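Long-range contact in probable porin (Pseudomonas aeruginosa, PDB 4FSO), which forms an outer-membrane beta-barrel that probably serves as a porin for small solutes: residues E312-L317 with R336-D341. Numbering follows the deposited sequence.
Sequences ERSWQL and RYVNGD. With C8E ((hydroxyethyloxy)tri(ethyloxy)octane), chain G.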
ATOM      1  N   GLU A 312      19.952   4.589  -1.583  1.00 26.39           N
ATOM      2  CA  GLU A 312      19.445   4.911  -2.905  1.00 22.48           C
ATOM      3  C   GLU A 312      18.801   6.308  -2.948  1.00 36.21           C
ATOM      4  O   GLU A 312      18.131   6.734  -2.009  1.00 44.17           O
ATOM      5  CB  GLU A 312      18.483   3.811  -3.354  1.00 13.76           C
ATOM      6  CG  GLU A 312      17.660   4.116  -4.604  1.00 21.37           C
ATOM      7  CD  GLU A 312      17.188   2.852  -5.339  1.00 28.77           C
ATOM      8  OE1 GLU A 312      16.921   1.824  -4.680  1.00 27.18           O
ATOM      9  OE2 GLU A 312      17.096   2.882  -6.590  1.00 26.48           O
ATOM     10  N   ARG A 313      19.037   7.032  -4.033  1.00 39.45           N
ATOM     11  CA  ARG A 313      18.318   8.273  -4.279  1.00 26.76           C
ATOM     12  C   ARG A 313      17.634   8.165  -5.615  1.00 29.11           C
ATOM     13  O   ARG A 313      18.195   7.611  -6.572  1.00 22.94           O
ATOM     14  CB  ARG A 313      19.280   9.447  -4.317  1.00 26.65           C
ATOM     15  CG  ARG A 313      20.453   9.240  -3.417  1.00 38.93           C
ATOM     16  CD  ARG A 313      21.412  10.339  -3.584  1.00 28.15           C
ATOM     17  NE  ARG A 313      22.365  10.339  -2.496  1.00 38.34           N
ATOM     18  CZ  ARG A 313      23.384  11.178  -2.417  1.00 31.43           C
ATOM     19  NH1 ARG A 313      23.565  12.089  -3.378  1.00 25.68           N
ATOM     20  NH2 ARG A 313      24.211  11.094  -1.381  1.00 21.02           N
ATOM     21  N   SER A 314      16.429   8.713  -5.679  1.00 21.87           N
ATOM     22  CA  SER A 314      15.631   8.616  -6.881  1.00 20.87           C
ATOM     23  C   SER A 314      14.735   9.834  -7.057  1.00 23.66           C
ATOM     24  O   SER A 314      14.409  10.538  -6.090  1.00 21.33           O
ATOM     25  CB  SER A 314      14.798   7.317  -6.875  1.00 24.07           C
ATOM     26  OG  SER A 314      14.039   7.159  -5.678  1.00 21.86           O
ATOM     27  N   TRP A 315      14.351  10.084  -8.305  1.00 23.66           N
ATOM     28  CA  TRP A 315      13.342  11.091  -8.596  1.00 31.87           C
ATOM     29  C   TRP A 315      12.275  10.537  -9.535  1.00 26.31           C
ATOM     30  O   TRP A 315      12.520   9.594 -10.287  1.00 28.45           O
ATOM     31  CB  TRP A 315      13.958  12.393  -9.129  1.00 38.12           C
ATOM     32  CG  TRP A 315      14.603  12.245 -10.456  1.00 46.51           C
ATOM     33  CD1 TRP A 315      15.939  12.081 -10.710  1.00 35.75           C
ATOM     34  CD2 TRP A 315      13.947  12.248 -11.730  1.00 47.45           C
ATOM     35  NE1 TRP A 315      16.149  11.975 -12.060  1.00 44.64           N
ATOM     36  CE2 TRP A 315      14.942  12.074 -12.711  1.00 47.19           C
ATOM     37  CE3 TRP A 315      12.612  12.377 -12.137  1.00 38.69           C
ATOM     38  CZ2 TRP A 315      14.647  12.023 -14.073  1.00 42.16           C
ATOM     39  CZ3 TRP A 315      12.322  12.329 -13.482  1.00 46.80           C
ATOM     40  CH2 TRP A 315      13.332  12.155 -14.436  1.00 44.14           C
ATOM     41  N   GLN A 316      11.084  11.124  -9.453  1.00 18.04           N
ATOM     42  CA  GLN A 316       9.928  10.668 -10.200  1.00 25.62           C
ATOM     43  C   GLN A 316       9.271  11.821 -10.927  1.00 25.83           C
ATOM     44  O   GLN A 316       9.236  12.948 -10.436  1.00 33.91           O
ATOM     45  CB  GLN A 316       8.899   9.994  -9.284  1.00 30.16           C
ATOM     46  CG  GLN A 316       7.576   9.584  -9.967  1.00 32.25           C
ATOM     47  CD  GLN A 316       6.596   8.871  -9.027  1.00 33.48           C
ATOM     48  OE1 GLN A 316       5.463   8.579  -9.405  1.00 35.96           O
ATOM     49  NE2 GLN A 316       7.039   8.586  -7.791  1.00 28.00           N
ATOM     50  N   LEU A 317       8.770  11.512 -12.113  1.00 21.15           N
ATOM     51  CA  LEU A 317       7.893  12.377 -12.843  1.00 18.18           C
ATOM     52  C   LEU A 317       6.679  11.526 -13.177  1.00 22.83           C
ATOM     53  O   LEU A 317       6.808  10.373 -13.583  1.00 22.05           O
ATOM     54  CB  LEU A 317       8.583  12.822 -14.124  1.00 37.44           C
ATOM     55  CG  LEU A 317       8.449  14.290 -14.524  1.00 49.86           C
ATOM     56  CD1 LEU A 317       8.741  14.406 -15.996  1.00 56.02           C
ATOM     57  CD2 LEU A 317       7.076  14.864 -14.191  1.00 46.26           C
ATOM     58  N   ARG A 336       4.313   7.178 -15.466  1.00 18.36           N
ATOM     59  CA  ARG A 336       5.302   7.706 -14.543  1.00 24.15           C
ATOM     60  C   ARG A 336       6.659   7.085 -14.769  1.00 27.83           C
ATOM     61  O   ARG A 336       6.793   5.999 -15.359  1.00 26.54           O
ATOM     62  CB  ARG A 336       4.854   7.549 -13.090  1.00 24.79           C
ATOM     63  CG  ARG A 336       4.724   6.120 -12.712  1.00 31.62           C
ATOM     64  CD  ARG A 336       4.024   5.955 -11.425  1.00 33.56           C
ATOM     65  NE  ARG A 336       3.746   4.544 -11.205  1.00 34.25           N
ATOM     66  CZ  ARG A 336       3.217   4.065 -10.095  1.00 39.39           C
ATOM     67  NH1 ARG A 336       2.921   4.895  -9.102  1.00 46.50           N
ATOM     68  NH2 ARG A 336       2.995   2.767  -9.987  1.00 44.54           N
ATOM     69  N   TYR A 337       7.664   7.805 -14.300  1.00 28.01           N
ATOM     70  CA  TYR A 337       9.038   7.458 -14.577  1.00 24.81           C
ATOM     71  C   TYR A 337       9.877   7.754 -13.345  1.00 22.75           C
ATOM     72  O   TYR A 337       9.829   8.853 -12.785  1.00 23.78           O
ATOM     73  CB  TYR A 337       9.556   8.252 -15.792  1.00 26.28           C
ATOM     74  CG  TYR A 337      11.019   8.012 -16.023  1.00 29.49           C
ATOM     75  CD1 TYR A 337      11.455   6.836 -16.623  1.00 31.00           C
ATOM     76  CD2 TYR A 337      11.973   8.927 -15.588  1.00 25.76           C
ATOM     77  CE1 TYR A 337      12.795   6.580 -16.805  1.00 35.77           C
ATOM     78  CE2 TYR A 337      13.321   8.682 -15.769  1.00 36.29           C
ATOM     79  CZ  TYR A 337      13.727   7.507 -16.383  1.00 38.09           C
ATOM     80  OH  TYR A 337      15.065   7.251 -16.582  1.00 36.56           O
ATOM     81  N   VAL A 338      10.658   6.775 -12.918  1.00 20.14           N
ATOM     82  CA  VAL A 338      11.528   6.986 -11.772  1.00 18.20           C
ATOM     83  C   VAL A 338      12.944   6.647 -12.179  1.00 25.35           C
ATOM     84  O   VAL A 338      13.189   5.626 -12.804  1.00 22.94           O
ATOM     85  CB  VAL A 338      11.071   6.157 -10.517  1.00 14.56           C
ATOM     86  CG1 VAL A 338      12.126   6.225  -9.391  1.00 17.42           C
ATOM     87  CG2 VAL A 338       9.730   6.635 -10.032  1.00  8.11           C
ATOM     88  N   ASN A 339      13.875   7.530 -11.837  1.00 35.93           N
ATOM     89  CA  ASN A 339      15.296   7.275 -12.035  1.00 21.81           C
ATOM     90  C   ASN A 339      15.979   7.143 -10.687  1.00 24.67           C
ATOM     91  O   ASN A 339      15.849   8.045  -9.863  1.00 28.12           O
ATOM     92  CB  ASN A 339      15.928   8.439 -12.779  1.00 27.33           C
ATOM     93  CG  ASN A 339      17.333   8.135 -13.229  1.00 38.02           C
ATOM     94  OD1 ASN A 339      17.661   6.989 -13.513  1.00 42.25           O
ATOM     95  ND2 ASN A 339      18.176   9.160 -13.291  1.00 42.97           N
ATOM     96  N   GLY A 340      16.696   6.037 -10.462  1.00 14.87           N
ATOM     97  CA  GLY A 340      17.451   5.837  -9.239  1.00 11.13           C
ATOM     98  C   GLY A 340      18.937   5.547  -9.388  1.00 28.83           C
ATOM     99  O   GLY A 340      19.384   4.818 -10.282  1.00 41.34           O
ATOM    100  N   ASP A 341      19.729   6.122  -8.497  1.00 31.13           N
ATOM    101  CA  ASP A 341      21.135   5.735  -8.405  1.00 35.05           C
ATOM    102  C   ASP A 341      21.614   5.726  -6.967  1.00 32.69           C
ATOM    103  O   ASP A 341      20.788   5.658  -6.031  1.00 33.65           O
ATOM    104  CB  ASP A 341      22.047   6.601  -9.282  1.00 40.18           C
ATOM    105  CG  ASP A 341      21.812   8.095  -9.105  1.00 40.71           C
ATOM    106  OD1 ASP A 341      21.672   8.571  -7.952  1.00 42.29           O
ATOM    107  OD2 ASP A 341      21.780   8.797 -10.144  1.00 38.15           O
TER
HETATM  108  C1  C8E G 505      14.249  20.959 -10.869  1.00 48.10           C
HETATM  109  C2  C8E G 505      15.067  19.914 -10.111  1.00 53.67           C
HETATM  110  C3  C8E G 505      14.779  18.476 -10.555  1.00 50.94           C
HETATM  111  C4  C8E G 505      15.946  17.542 -10.229  1.00 54.27           C
HETATM  112  C5  C8E G 505      15.542  16.213  -9.584  1.00 52.95           C
HETATM  113  C6  C8E G 505      15.724  16.205  -8.069  1.00 51.53           C
HETATM  114  C7  C8E G 505      16.110  14.824  -7.557  1.00 43.88           C
HETATM  115  C8  C8E G 505      17.553  14.846  -7.060  1.00 32.77           C
HETATM  116  O9  C8E G 505      17.936  13.555  -6.637  1.00 37.38           O
HETATM  117  C10 C8E G 505      17.749  12.587  -7.646  1.00 39.09           C
HETATM  118  C11 C8E G 505      18.848  11.538  -7.548  1.00 43.02           C
HETATM  119  O12 C8E G 505      18.886  10.798  -8.746  1.00 56.74           O
HETATM  120  C13 C8E G 505      20.018  11.121  -9.536  1.00 56.76           C
HETATM  121  C14 C8E G 505      19.725  10.931 -11.023  1.00 34.19           C
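With CG set between backbone N and carbonyl carbon (chi1 66°), Trp315 swings its indole across to the segment 336-341, where Tyr337, its CG anti to the backbone N (chi1 175°), turns a ring edge toward it. The two form an offset edge-to-face pair, centroids 5.6 Å apart and planes at 60°, with Trp315 CH2 3.7 Å from Tyr337 CD2. Asn339 CB lies over one indole face in a CH-pi contact, 4.0 Å from the five-membered ring centroid, while detergent C8E reaches the indole edge, its C10 3.6 Å from Trp315 CD1. Both aromatics combine apolar ring surface with a polar NH or OH, consistent with a place beside detergent; a second C8E touches Tyr337. On the other face of the sheet, Val338 CG2 packs 3.5 Å from Gln316 CB; the extended Gln316 chain offers methylenes to the valine, and its buried NE2 is satisfied by Ala299 O and Asn300 OD1. Gln316 OE1 lies 3.6 Å from Arg336 CD, whose NE bridges to Asp357 OD2. Gly340 pairs with Ser314, whose CB meets the glycine CA at 3.8 Å. Paired backbone hydrogen bonds join Arg313 to Asp341, Trp315 to Asn339 and Leu317 to Tyr337, as in the antiparallel hairpins that build the barrel wall of OprD-family porins.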